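PDB 3V5C: mandelate racemase/muconate lactonizing protein from Paenibacillus sp., which probably catalyses magnesium-dependent dehydration of galacturonate as a member of the enolase superfamily. Local coordinates for residues 15-20 / 70-75; 62-67 / 92-97; 136-141 / 150-155; 169-174 / 189-194. The protein carries 1 engineered substitution. One frame throughout, in Å; residues are numbered along the deposited sequence. Where two conformers were deposited one is given.

Contact 1 (15-20 / 70-75); sequences EKIEFA and EDVIGR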
loop_
_atom_site.group_PDB
_atom_site.type_symbol
_atom_site.label_atom_id
_atom_site.label_comp_id
_atom_site.label_asym_id
_atom_site.label_seq_id
_atom_site.Cartn_x
_atom_site.Cartn_y
_atom_site.Cartn_z
ATOM N N GLU A 15 8.446 -27.675 5.531
ATOM C CA GLU A 15 8.244 -28.616 6.628
ATOM C C GLU A 15 6.992 -28.303 7.445
ATOM O O GLU A 15 6.324 -29.205 7.945
ATOM C CB GLU A 15 9.474 -28.631 7.534
ATOM C CG GLU A 15 10.742 -29.008 6.782
ATOM C CD GLU A 15 12.009 -28.705 7.556
ATOM O OE1 GLU A 15 11.963 -27.952 8.561
ATOM O OE2 GLU A 15 13.060 -29.233 7.154
ATOM N N LYS A 16 6.655 -27.020 7.550
ATOM C CA LYS A 16 5.515 -26.631 8.365
ATOM C C LYS A 16 4.972 -25.297 7.877
ATOM O O LYS A 16 5.731 -24.457 7.378
ATOM C CB LYS A 16 5.950 -26.508 9.827
ATOM C CG LYS A 16 4.825 -26.506 10.847
ATOM C CD LYS A 16 5.426 -26.473 12.265
ATOM C CE LYS A 16 4.381 -26.782 13.322
ATOM N NZ LYS A 16 4.981 -26.877 14.685
ATOM N N ILE A 17 3.653 -25.147 7.969
ATOM C CA ILE A 17 2.975 -23.889 7.686
ATOM C C ILE A 17 1.998 -23.642 8.828
ATOM O O ILE A 17 1.195 -24.514 9.158
ATOM C CB ILE A 17 2.208 -23.939 6.346
ATOM C CG1 ILE A 17 3.183 -24.108 5.177
ATOM C CG2 ILE A 17 1.376 -22.645 6.163
ATOM C CD1 ILE A 17 2.483 -24.465 3.855
ATOM N N GLU A 18 2.092 -22.462 9.446
ATOM C CA GLU A 18 1.226 -22.100 10.556
ATOM C C GLU A 18 0.589 -20.760 10.250
ATOM O O GLU A 18 1.178 -19.936 9.554
ATOM C CB GLU A 18 2.029 -22.007 11.842
ATOM C CG GLU A 18 2.737 -23.298 12.194
ATOM C CD GLU A 18 3.798 -23.090 13.256
ATOM O OE1 GLU A 18 4.948 -22.755 12.893
ATOM O OE2 GLU A 18 3.473 -23.256 14.446
ATOM N N PHE A 19 -0.611 -20.556 10.782
ATOM C CA PHE A 19 -1.405 -19.376 10.459
ATOM C C PHE A 19 -2.011 -18.781 11.709
ATOM O O PHE A 19 -2.515 -19.501 12.571
ATOM C CB PHE A 19 -2.525 -19.764 9.494
ATOM C CG PHE A 19 -3.425 -18.623 9.120
ATOM C CD1 PHE A 19 -4.574 -18.360 9.854
ATOM C CD2 PHE A 19 -3.112 -17.806 8.048
ATOM C CE1 PHE A 19 -5.400 -17.291 9.503
ATOM C CE2 PHE A 19 -3.934 -16.743 7.698
ATOM C CZ PHE A 19 -5.071 -16.486 8.426
ATOM N N ALA A 20 -2.021 -17.455 11.775
ATOM C CA ALA A 20 -2.645 -16.759 12.890
ATOM C C ALA A 20 -3.056 -15.362 12.484
ATOM O O ALA A 20 -2.485 -14.784 11.558
ATOM C CB ALA A 20 -1.696 -16.690 14.071
ATOM N N GLU A 70 -1.827 -28.201 3.690
ATOM C CA GLU A 70 -1.482 -29.606 3.871
ATOM C C GLU A 70 -0.838 -30.149 2.598
ATOM O O GLU A 70 0.119 -30.918 2.653
ATOM C CB GLU A 70 -2.736 -30.412 4.217
ATOM C CG GLU A 70 -2.474 -31.864 4.617
ATOM C CD GLU A 70 -2.293 -32.783 3.416
ATOM O OE1 GLU A 70 -2.859 -32.481 2.343
ATOM O OE2 GLU A 70 -1.580 -33.805 3.540
ATOM N N ASP A 71 -1.355 -29.704 1.455
ATOM C CA ASP A 71 -0.875 -30.163 0.158
ATOM C C ASP A 71 0.483 -29.575 -0.245
ATOM O O ASP A 71 1.102 -30.032 -1.202
ATOM C CB ASP A 71 -1.913 -29.846 -0.919
ATOM C CG ASP A 71 -1.717 -30.676 -2.164
ATOM O OD1 ASP A 71 -1.647 -31.917 -2.036
ATOM O OD2 ASP A 71 -1.615 -30.088 -3.263
ATOM N N VAL A 72 0.940 -28.558 0.476
ATOM C CA VAL A 72 2.227 -27.949 0.181
ATOM C C VAL A 72 3.347 -28.502 1.060
ATOM O O VAL A 72 4.510 -28.450 0.674
ATOM C CB VAL A 72 2.143 -26.412 0.320
ATOM C CG1 VAL A 72 3.471 -25.763 -0.015
ATOM C CG2 VAL A 72 1.056 -25.873 -0.600
ATOM N N ILE A 73 3.002 -29.034 2.232
ATOM C CA ILE A 73 4.014 -29.638 3.102
ATOM C C ILE A 73 4.744 -30.728 2.325
ATOM O O ILE A 73 4.102 -31.536 1.649
ATOM C CB ILE A 73 3.399 -30.255 4.378
ATOM C CG1 ILE A 73 2.598 -29.199 5.155
ATOM C CG2 ILE A 73 4.485 -30.947 5.243
ATOM C CD1 ILE A 73 3.366 -27.934 5.501
ATOM N N GLY A 74 6.071 -30.737 2.405
ATOM C CA GLY A 74 6.872 -31.741 1.718
ATOM C C GLY A 74 7.366 -31.319 0.343
ATOM O O GLY A 74 8.288 -31.930 -0.204
ATOM N N ARG A 75 6.760 -30.287 -0.232
ATOM C CA ARG A 75 7.229 -29.776 -1.513
ATOM C C ARG A 75 8.590 -29.085 -1.401
ATOM O O ARG A 75 8.908 -28.463 -0.385
ATOM C CB ARG A 75 6.182 -28.853 -2.153
ATOM C CG ARG A 75 4.873 -29.556 -2.534
ATOM C CD ARG A 75 3.980 -28.638 -3.348
ATOM N NE ARG A 75 2.606 -29.131 -3.490
ATOM C CZ ARG A 75 2.070 -29.543 -4.634
ATOM N NH1 ARG A 75 2.791 -29.537 -5.750
ATOM N NH2 ARG A 75 0.810 -29.964 -4.663
#
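Behind Val-72, the valine that packs on Ile-17, the guanidinium of Arg-75 lies with its edge, in plane, against Val-72 CA and the carbonyl carbon of Asp-71. It holds Asp-71 side-on with two nitrogens: NE bonds to the backbone O of Asp-71, and NH2 forms a salt bridge of 2.8 Å to Asp-71 OD2, meeting that oxygen from above the carboxylate plane. This fixes the back of the 70-75 loop. At its front no hydrogen bond crosses to the strand, and aliphatic side chains carry the contact. Ile-73 does most of the touching. With CD1 folded back (chi2 -54°), it lays that methyl 3.8 Å from Lys-16 CA and also 3.8 Å from Ile-17 CG1, the two isoleucines sliding past each other in opposite directions. The site is the N-terminal end of strand 14-30, where Glu-15 and Lys-16 both face Thr-51 in a classic beta bulge of the antiparallel sheet; this sheet belongs to the N-terminal capping domain of the enolase fold. Val-72 opens a type II turn to Arg-75; with phi at 94°, a side chain on Gly-74 would press on the carbonyl O before it. The side chains of Ile-17 and Val-72 cross at about a right angle, Ile-17 CD1 4.1 Å from Val-72 CB.

Contact 2 (62-67 / 92-97); sequences IHMTPE and RLQLEY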
loop_
_atom_site.group_PDB
_atom_site.type_symbol
_atom_site.label_atom_id
_atom_site.label_comp_id
_atom_site.label_asym_id
_atom_site.label_seq_id
_atom_site.Cartn_x
_atom_site.Cartn_y
_atom_site.Cartn_z
ATOM N N ILE A 62 -3.002 -14.578 2.689
ATOM C CA ILE A 62 -4.447 -14.573 2.488
ATOM C C ILE A 62 -4.860 -15.744 1.609
ATOM O O ILE A 62 -4.035 -16.311 0.884
ATOM C CB ILE A 62 -4.958 -13.232 1.910
ATOM C CG1 ILE A 62 -4.435 -13.011 0.493
ATOM C CG2 ILE A 62 -4.578 -12.071 2.853
ATOM C CD1 ILE A 62 -5.162 -11.888 -0.277
ATOM N N HIS A 63 -6.136 -16.110 1.697
ATOM C CA HIS A 63 -6.706 -17.166 0.862
ATOM C C HIS A 63 -6.033 -18.517 1.099
ATOM O O HIS A 63 -5.897 -19.309 0.165
ATOM C CB HIS A 63 -6.575 -16.799 -0.614
ATOM C CG HIS A 63 -7.398 -15.620 -1.022
ATOM N ND1 HIS A 63 -7.976 -14.763 -0.112
ATOM C CD2 HIS A 63 -7.749 -15.161 -2.247
ATOM C CE1 HIS A 63 -8.643 -13.822 -0.758
ATOM N NE2 HIS A 63 -8.522 -14.042 -2.054
ATOM N N MET A 64 -5.583 -18.773 2.321
ATOM C CA MET A 64 -4.972 -20.068 2.629
ATOM C C MET A 64 -5.784 -20.799 3.682
ATOM O O MET A 64 -6.037 -20.255 4.752
ATOM C CB MET A 64 -3.542 -19.899 3.141
ATOM C CG MET A 64 -2.846 -21.220 3.424
ATOM S SD MET A 64 -1.059 -21.066 3.594
ATOM C CE MET A 64 -0.913 -20.069 5.080
ATOM N N THR A 65 -6.177 -22.034 3.381
ATOM C CA THR A 65 -6.823 -22.895 4.369
ATOM C C THR A 65 -5.837 -23.957 4.842
ATOM O O THR A 65 -4.825 -24.195 4.194
ATOM C CB THR A 65 -8.039 -23.608 3.770
ATOM O OG1 THR A 65 -7.613 -24.432 2.679
ATOM C CG2 THR A 65 -9.043 -22.575 3.255
ATOM N N PRO A 66 -6.128 -24.610 5.975
ATOM C CA PRO A 66 -5.246 -25.715 6.381
ATOM C C PRO A 66 -5.166 -26.785 5.299
ATOM O O PRO A 66 -4.109 -27.380 5.113
ATOM C CB PRO A 66 -5.953 -26.288 7.609
ATOM C CG PRO A 66 -6.722 -25.145 8.167
ATOM C CD PRO A 66 -7.150 -24.309 6.996
ATOM N N GLU A 67 -6.268 -27.020 4.594
ATOM C CA GLU A 67 -6.310 -28.085 3.595
ATOM C C GLU A 67 -5.442 -27.753 2.378
ATOM O O GLU A 67 -4.802 -28.633 1.797
ATOM C CB GLU A 67 -7.758 -28.377 3.191
ATOM C CG GLU A 67 -8.595 -29.042 4.299
ATOM C CD GLU A 67 -9.073 -28.075 5.388
ATOM O OE1 GLU A 67 -8.985 -26.841 5.208
ATOM O OE2 GLU A 67 -9.564 -28.556 6.432
ATOM N N ARG A 92 1.210 -17.454 -4.558
ATOM C CA ARG A 92 1.545 -16.057 -4.270
ATOM C C ARG A 92 0.810 -15.466 -3.070
ATOM O O ARG A 92 1.446 -15.038 -2.108
ATOM C CB ARG A 92 1.307 -15.196 -5.506
ATOM C CG ARG A 92 2.291 -15.504 -6.613
ATOM C CD ARG A 92 2.029 -14.695 -7.868
ATOM N NE ARG A 92 3.018 -15.043 -8.881
ATOM C CZ ARG A 92 3.213 -14.365 -10.003
ATOM N NH1 ARG A 92 2.461 -13.300 -10.284
ATOM N NH2 ARG A 92 4.151 -14.764 -10.861
ATOM N N LEU A 93 -0.517 -15.439 -3.123
ATOM C CA LEU A 93 -1.289 -14.790 -2.062
ATOM C C LEU A 93 -1.069 -15.477 -0.708
ATOM O O LEU A 93 -1.052 -14.820 0.340
ATOM C CB LEU A 93 -2.774 -14.773 -2.396
ATOM C CG LEU A 93 -3.153 -14.135 -3.734
ATOM C CD1 LEU A 93 -4.646 -14.298 -3.996
ATOM C CD2 LEU A 93 -2.700 -12.654 -3.786
ATOM N N GLN A 94 -0.896 -16.793 -0.744
ATOM C CA GLN A 94 -0.807 -17.595 0.464
ATOM C C GLN A 94 0.584 -17.552 1.082
ATOM O O GLN A 94 0.722 -17.515 2.303
ATOM C CB GLN A 94 -1.141 -19.050 0.136
ATOM C CG GLN A 94 -2.578 -19.286 -0.313
ATOM C CD GLN A 94 -2.804 -19.040 -1.801
ATOM O OE1 GLN A 94 -1.871 -18.742 -2.561
ATOM N NE2 GLN A 94 -4.059 -19.159 -2.222
ATOM N N LEU A 95 1.619 -17.542 0.241
ATOM C CA LEU A 95 2.961 -17.776 0.764
ATOM C C LEU A 95 4.093 -16.871 0.282
ATOM O O LEU A 95 5.223 -17.020 0.753
ATOM C CB LEU A 95 3.365 -19.245 0.512
ATOM C CG LEU A 95 2.608 -20.348 1.244
ATOM C CD1 LEU A 95 3.146 -21.715 0.758
ATOM C CD2 LEU A 95 2.745 -20.186 2.744
ATOM N N GLU A 96 3.832 -15.930 -0.613
ATOM C CA GLU A 96 4.950 -15.155 -1.156
ATOM C C GLU A 96 5.675 -14.406 -0.042
ATOM O O GLU A 96 6.899 -14.293 -0.048
ATOM C CB GLU A 96 4.530 -14.172 -2.245
ATOM C CG GLU A 96 3.621 -13.039 -1.797
ATOM C CD GLU A 96 3.146 -12.211 -2.977
ATOM O OE1 GLU A 96 2.229 -11.413 -2.773
ATOM O OE2 GLU A 96 3.701 -12.366 -4.089
ATOM N N TYR A 97 4.921 -13.872 0.908
ATOM C CA TYR A 97 5.567 -13.075 1.931
ATOM C C TYR A 97 6.383 -13.921 2.910
ATOM O O TYR A 97 7.560 -13.650 3.114
ATOM C CB TYR A 97 4.580 -12.107 2.623
ATOM C CG TYR A 97 4.204 -10.930 1.737
ATOM C CD1 TYR A 97 5.165 -9.990 1.364
ATOM C CD2 TYR A 97 2.905 -10.759 1.246
ATOM C CE1 TYR A 97 4.877 -8.911 0.561
ATOM C CE2 TYR A 97 2.599 -9.654 0.439
ATOM C CZ TYR A 97 3.606 -8.746 0.089
ATOM O OH TYR A 97 3.345 -7.643 -0.697
#
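The side-chain amide of Gln-94 reaches over to the backbone of His-63, NE2 donating to His-63 O at 3.0 Å. The acceptor lies close to the amide plane, but the donor sits well above the plane of the carbonyl, 47° out of it. A bend at chi2 (85°) turns the amide toward that carbonyl. Nearer the backbone, Gln-94 CG packs against Met-64 CB at 3.6 Å. A second bond runs the other way: Ile-62 N donates to Leu-93 O at 3.1 Å and is almost straight, with an angle of 177° at the hydrogen. Beside it Gln-94 CA makes a CA-H...O contact with Ile-62 O at 3.5 Å.

Apolar groups fill in around these bonds. Ile-62 CG1 rests 3.8 Å from Leu-93 CB. Leu-93 and His-63 run side by side in the same direction, Leu-93 CD1 being 3.7 Å from His-63 CD2. On the buried flank Met-64 meets Leu-95 at about a right angle, Met-64 SD to Leu-95 CD2 4.0 Å, and also touches Trp-383. The contact ties the chain leaving strand 55-60 to the first turn of helix 92-107 in the capping domain; farther along, Thr-65 is the N-cap of helix 66-70. Two bonds of opposite direction, one from main chain and one from side chain, are likely to fix how the loop sits against the helix.

Contact 3 (136-141 / 150-155); sequences YFDDLH and ALMQEE
Asp-138 and Glu-155 form the close-packed end of this contact, with Asp-138 OD2 and Glu-155 OE1 2.6 Å apart and the carboxylate planes turned 60° to each other. Two acid oxygens so near are consistent with one group holding a proton. Asp-138 OD1 has its own partner in Gly-31 N, and Arg-28 stands in a long, weak ion pair with Glu-155 OE2. An alanine in place of Glu-155 would probably leave a gap beside Asp-138 OD2 and take away the acid next to it, though Gly-31 would still hold OD1. Met-152 is wedged in next to them: bends at chi2 (-55°) and chi3 (-57°) curl its CE to 3.1 Å from Tyr-136 O, and its SD lies 3.9 Å from Asp-138 CB. Toward solvent the fit is slighter. Leu-151 spreads its two methyls, CD2 to Asp-138 O at 3.6 Å and CD1 to His-141 CE1 at 3.6 Å, the exposed imidazole and the leucine coming from opposite directions. Between the two ends the chain makes a type I turn from Phe-137 to Leu-140. Here the loop that follows strand 126-135 folds back on helix 145-161, as in a beta-alpha unit of the TIM-like barrel of the enolase superfamily.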
loop_
_atom_site.group_PDB
_atom_site.type_symbol
_atom_site.label_atom_id
_atom_site.label_comp_id
_atom_site.label_asym_id
_atom_site.label_seq_id
_atom_site.Cartn_x
_atom_site.Cartn_y
_atom_site.Cartn_z
ATOM N N TYR A 136 -9.127 10.887 6.871
ATOM C CA TYR A 136 -10.491 10.480 6.561
ATOM C C TYR A 136 -11.503 11.602 6.856
ATOM O O TYR A 136 -11.096 12.735 7.115
ATOM C CB TYR A 136 -10.826 9.155 7.287
ATOM C CG TYR A 136 -10.268 7.965 6.516
ATOM C CD1 TYR A 136 -8.896 7.838 6.305
ATOM C CD2 TYR A 136 -11.113 7.014 5.956
ATOM C CE1 TYR A 136 -8.378 6.788 5.556
ATOM C CE2 TYR A 136 -10.597 5.958 5.206
ATOM C CZ TYR A 136 -9.238 5.857 5.021
ATOM O OH TYR A 136 -8.745 4.815 4.262
ATOM N N PHE A 137 -12.799 11.303 6.774
ATOM C CA PHE A 137 -13.841 12.307 7.007
ATOM C C PHE A 137 -14.046 12.486 8.504
ATOM O O PHE A 137 -15.138 12.239 9.033
ATOM C CB PHE A 137 -15.174 11.869 6.407
ATOM C CG PHE A 137 -15.210 11.801 4.890
ATOM C CD1 PHE A 137 -14.162 12.277 4.087
ATOM C CD2 PHE A 137 -16.346 11.307 4.268
ATOM C CE1 PHE A 137 -14.250 12.198 2.676
ATOM C CE2 PHE A 137 -16.442 11.238 2.880
ATOM C CZ PHE A 137 -15.405 11.685 2.085
ATOM N N ASP A 138 -12.999 12.928 9.184
ATOM C CA ASP A 138 -12.991 12.944 10.642
ATOM C C ASP A 138 -13.697 14.170 11.209
ATOM O O ASP A 138 -13.736 14.376 12.434
ATOM C CB ASP A 138 -11.549 12.892 11.112
ATOM C CG ASP A 138 -10.843 11.636 10.623
ATOM O OD1 ASP A 138 -11.393 10.532 10.857
ATOM O OD2 ASP A 138 -9.759 11.759 10.022
ATOM N N ASP A 139 -14.263 14.948 10.296
ATOM C CA ASP A 139 -14.893 16.235 10.581
ATOM C C ASP A 139 -16.409 16.195 10.495
ATOM O O ASP A 139 -17.043 17.244 10.601
ATOM C CB ASP A 139 -14.430 17.232 9.533
ATOM C CG ASP A 139 -14.763 16.767 8.123
ATOM O OD1 ASP A 139 -14.245 15.713 7.724
ATOM O OD2 ASP A 139 -15.559 17.430 7.430
ATOM N N LEU A 140 -17.001 15.025 10.268
ATOM C CA LEU A 140 -18.420 14.983 9.919
ATOM C C LEU A 140 -19.349 15.357 11.077
ATOM O O LEU A 140 -20.497 15.736 10.839
ATOM C CB LEU A 140 -18.810 13.628 9.332
ATOM C CG LEU A 140 -18.220 13.288 7.963
ATOM C CD1 LEU A 140 -18.734 11.934 7.529
ATOM C CD2 LEU A 140 -18.602 14.346 6.948
ATOM N N HIS A 141 -18.847 15.261 12.310
ATOM C CA HIS A 141 -19.627 15.623 13.492
ATOM C C HIS A 141 -19.675 17.133 13.686
ATOM O O HIS A 141 -20.428 17.625 14.533
ATOM C CB HIS A 141 -19.045 14.961 14.735
ATOM C CG HIS A 141 -17.651 15.391 15.053
ATOM N ND1 HIS A 141 -16.561 15.001 14.302
ATOM C CD2 HIS A 141 -17.160 16.151 16.063
ATOM C CE1 HIS A 141 -15.463 15.521 14.825
ATOM N NE2 HIS A 141 -15.799 16.219 15.898
ATOM N N ALA A 150 -10.042 23.262 10.559
ATOM C CA ALA A 150 -9.129 23.253 11.697
ATOM C C ALA A 150 -8.820 21.843 12.209
ATOM O O ALA A 150 -7.672 21.508 12.482
ATOM C CB ALA A 150 -9.701 24.108 12.833
ATOM N N LEU A 151 -9.855 21.031 12.359
ATOM C CA LEU A 151 -9.677 19.669 12.839
ATOM C C LEU A 151 -8.802 18.854 11.885
ATOM O O LEU A 151 -7.880 18.156 12.324
ATOM C CB LEU A 151 -11.026 19.009 13.060
ATOM C CG LEU A 151 -11.047 17.592 13.633
ATOM C CD1 LEU A 151 -12.369 17.318 14.340
ATOM C CD2 LEU A 151 -10.830 16.572 12.547
ATOM N N MET A 152 -9.080 18.955 10.594
ATOM C CA MET A 152 -8.288 18.229 9.604
ATOM C C MET A 152 -6.850 18.742 9.508
ATOM O O MET A 152 -5.915 17.951 9.331
ATOM C CB MET A 152 -8.978 18.230 8.240
ATOM C CG MET A 152 -10.320 17.536 8.252
ATOM S SD MET A 152 -10.309 15.831 8.856
ATOM C CE MET A 152 -9.116 15.098 7.719
ATOM N N GLN A 153 -6.655 20.053 9.664
ATOM C CA GLN A 153 -5.299 20.592 9.716
ATOM C C GLN A 153 -4.534 19.995 10.903
ATOM O O GLN A 153 -3.368 19.628 10.780
ATOM C CB GLN A 153 -5.304 22.122 9.819
ATOM C CG GLN A 153 -5.695 22.833 8.544
ATOM C CD GLN A 153 -5.852 24.329 8.770
ATOM O OE1 GLN A 153 -6.498 24.757 9.728
ATOM N NE2 GLN A 153 -5.239 25.121 7.905
ATOM N N GLU A 154 -5.200 19.905 12.054
ATOM C CA GLU A 154 -4.567 19.341 13.242
ATOM C C GLU A 154 -4.162 17.884 13.014
ATOM O O GLU A 154 -3.120 17.438 13.485
ATOM C CB GLU A 154 -5.483 19.473 14.459
ATOM C CG GLU A 154 -4.826 19.018 15.749
ATOM C CD GLU A 154 -5.717 19.238 16.959
ATOM O OE1 GLU A 154 -6.672 20.042 16.860
ATOM O OE2 GLU A 154 -5.466 18.598 18.003
ATOM N N GLU A 155 -4.984 17.150 12.278
ATOM C CA GLU A 155 -4.650 15.758 11.978
ATOM C C GLU A 155 -3.416 15.694 11.081
ATOM O O GLU A 155 -2.515 14.879 11.307
ATOM C CB GLU A 155 -5.850 15.027 11.353
ATOM C CG GLU A 155 -6.979 14.791 12.348
ATOM C CD GLU A 155 -8.036 13.851 11.843
ATOM O OE1 GLU A 155 -8.026 13.554 10.615
ATOM O OE2 GLU A 155 -8.872 13.391 12.664
#

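Contact 4 (169-174 / 189-194); sequences IKVGRG and AIVRGI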
loop_
_atom_site.group_PDB
_atom_site.type_symbol
_atom_site.label_atom_id
_atom_site.label_comp_id
_atom_site.label_asym_id
_atom_site.label_seq_id
_atom_site.Cartn_x
_atom_site.Cartn_y
_atom_site.Cartn_z
ATOM N N ILE A 169 -5.684 13.208 1.116
ATOM C CA ILE A 169 -6.876 13.707 1.758
ATOM C C ILE A 169 -8.105 13.047 1.152
ATOM O O ILE A 169 -8.282 13.062 -0.057
ATOM C CB ILE A 169 -6.970 15.226 1.554
ATOM C CG1 ILE A 169 -5.707 15.904 2.099
ATOM C CG2 ILE A 169 -8.240 15.754 2.237
ATOM C CD1 ILE A 169 -5.447 17.277 1.501
ATOM N N LYS A 170 -8.929 12.420 1.986
ATOM C CA LYS A 170 -10.181 11.881 1.495
ATOM C C LYS A 170 -11.112 13.022 1.118
ATOM O O LYS A 170 -11.261 13.983 1.880
ATOM C CB LYS A 170 -10.834 10.968 2.531
ATOM C CG LYS A 170 -10.051 9.682 2.811
ATOM C CD LYS A 170 -10.203 8.725 1.634
ATOM C CE LYS A 170 -9.516 7.399 1.896
ATOM N NZ LYS A 170 -8.117 7.450 1.429
ATOM N N VAL A 171 -11.720 12.920 -0.061
ATOM C CA VAL A 171 -12.759 13.861 -0.467
ATOM C C VAL A 171 -13.975 13.058 -0.958
ATOM O O VAL A 171 -13.978 11.826 -0.900
ATOM C CB VAL A 171 -12.248 14.870 -1.525
ATOM C CG1 VAL A 171 -11.072 15.669 -0.968
ATOM C CG2 VAL A 171 -11.844 14.134 -2.825
ATOM N N GLY A 172 -15.021 13.744 -1.409
ATOM C CA GLY A 172 -16.267 13.071 -1.735
ATOM C C GLY A 172 -17.342 13.124 -0.668
ATOM O O GLY A 172 -18.282 12.313 -0.663
ATOM N N ARG A 173 -17.221 14.075 0.253
ATOM C CA ARG A 173 -18.156 14.105 1.367
ATOM C C ARG A 173 -19.617 14.203 0.906
ATOM O O ARG A 173 -20.515 13.659 1.558
ATOM C CB ARG A 173 -17.811 15.275 2.280
ATOM C CG ARG A 173 -16.566 15.049 3.102
ATOM C CD ARG A 173 -16.101 16.398 3.684
ATOM N NE ARG A 173 -15.041 16.150 4.639
ATOM C CZ ARG A 173 -13.803 15.827 4.291
ATOM N NH1 ARG A 173 -12.902 15.560 5.229
ATOM N NH2 ARG A 173 -13.465 15.770 3.002
ATOM N N GLY A 174 -19.851 14.876 -0.221
ATOM C CA GLY A 174 -21.199 15.049 -0.742
ATOM C C GLY A 174 -21.784 13.858 -1.502
ATOM O O GLY A 174 -22.951 13.884 -1.873
ATOM N N ALA A 189 -12.451 23.278 0.923
ATOM C CA ALA A 189 -11.932 24.034 2.056
ATOM C C ALA A 189 -10.918 23.208 2.832
ATOM O O ALA A 189 -9.897 23.724 3.277
ATOM C CB ALA A 189 -13.067 24.442 2.978
ATOM N N ILE A 190 -11.222 21.929 3.028
ATOM C CA ILE A 190 -10.302 21.049 3.745
ATOM C C ILE A 190 -8.989 20.866 2.983
ATOM O O ILE A 190 -7.900 20.924 3.559
ATOM C CB ILE A 190 -10.964 19.689 4.052
ATOM C CG1 ILE A 190 -12.036 19.871 5.132
ATOM C CG2 ILE A 190 -9.916 18.656 4.480
ATOM C CD1 ILE A 190 -12.915 18.664 5.377
ATOM N N VAL A 191 -9.082 20.614 1.688
ATOM C CA VAL A 191 -7.880 20.468 0.903
ATOM C C VAL A 191 -7.018 21.723 0.961
ATOM O O VAL A 191 -5.821 21.639 1.173
ATOM C CB VAL A 191 -8.187 20.074 -0.529
ATOM C CG1 VAL A 191 -6.883 20.029 -1.328
ATOM C CG2 VAL A 191 -8.883 18.706 -0.544
ATOM N N ARG A 192 -7.636 22.887 0.799
ATOM C CA ARG A 192 -6.903 24.141 0.934
ATOM C C ARG A 192 -6.209 24.221 2.289
ATOM O O ARG A 192 -5.034 24.572 2.380
ATOM C CB ARG A 192 -7.852 25.336 0.821
ATOM C CG ARG A 192 -8.472 25.553 -0.527
ATOM C CD ARG A 192 -9.161 26.921 -0.572
ATOM N NE ARG A 192 -9.602 27.254 -1.920
ATOM C CZ ARG A 192 -8.775 27.585 -2.905
ATOM N NH1 ARG A 192 -7.468 27.631 -2.682
ATOM N NH2 ARG A 192 -9.247 27.874 -4.109
ATOM N N GLY A 193 -6.958 23.910 3.341
ATOM C CA GLY A 193 -6.443 24.003 4.699
ATOM C C GLY A 193 -5.218 23.134 4.912
ATOM O O GLY A 193 -4.231 23.552 5.505
ATOM N N ILE A 194 -5.274 21.901 4.426
ATOM C CA ILE A 194 -4.137 21.003 4.598
ATOM C C ILE A 194 -2.928 21.451 3.776
ATOM O O ILE A 194 -1.796 21.371 4.245
ATOM C CB ILE A 194 -4.542 19.553 4.316
ATOM C CG1 ILE A 194 -5.479 19.098 5.439
ATOM C CG2 ILE A 194 -3.300 18.652 4.238
ATOM C CD1 ILE A 194 -6.354 17.926 5.087
#
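Strand 167-170, helix 180-198 and strand 204-207 make a beta-alpha-beta unit of the barrel, and this buried contact lays the helix on the outside of the first of these strands and on the loop that follows it. Ile-169 is the central side chain. It meets Ile-194 tip to tip, its CD1 lying 3.7 Å from Ile-194 CG2 and its CG1 3.7 Å from Ile-194 CD1. With CG2 anti to the backbone N, Ile-169 presents that second branch to Ile-190 CG2 at 4.0 Å, the two chains passing at a slant, and to Val-191 CG2. Val-171 crosses Val-191 at about a right angle, Val-171 CG1 to Val-191 CG2 3.8 Å.

Past the strand end, the extended chain of Arg-173 brings its guanidinium to Ile-190, whose CD1 lies over one face, displaced toward the rim and 3.1 Å from Arg-173 NH1, a tight approach. Arg-173 NH2 donates to Lys-170 O at 3.1 Å, the oxygen tilted from the guanidinium plane, and so bridges back to the strand. NH1 also pairs with Asp-139, and NH2 with Asp-187 of the same helix. If a leucine stood in place of Arg-173, Asp-139 and Asp-187 would probably each lose a cationic mate, and Lys-170 O this donor. Lys-170 points to the other side of the strand, where NZ pairs with Asp-207. The chemistry is thus divided: aliphatic branches make the strand-to-helix packing, while past the strand end a buried cation is paired with Asp-139 and Asp-187, which is likely to hold the loop.

Overall arrangement
The four contacts form two pairs at opposite sides of the chain's centre. Contacts 1 and 2 lie in the capping domain, centres about 10 Å apart, and share a core: Ile-17 CG2 packs on Met-64 CE at 3.6 Å, and Leu-95 touches both Ile-17 and Val-72. Their segments alternate along the chain. Contacts 3 and 4 lie side by side in the barrel domain, centres about 9 Å apart, helix 145-161 being followed in the chain by strand 167-170; the salt bridge from Arg-173 NH1 to Asp-139 OD1, 2.8 Å, joins them. Nearest atoms of contacts 2 and 3 are about 17 Å apart. Glu-238 and Asp-261 belong to the magnesium site, and the Val-171 side chain in contact 4 is about 13 Å from a magnesium ion.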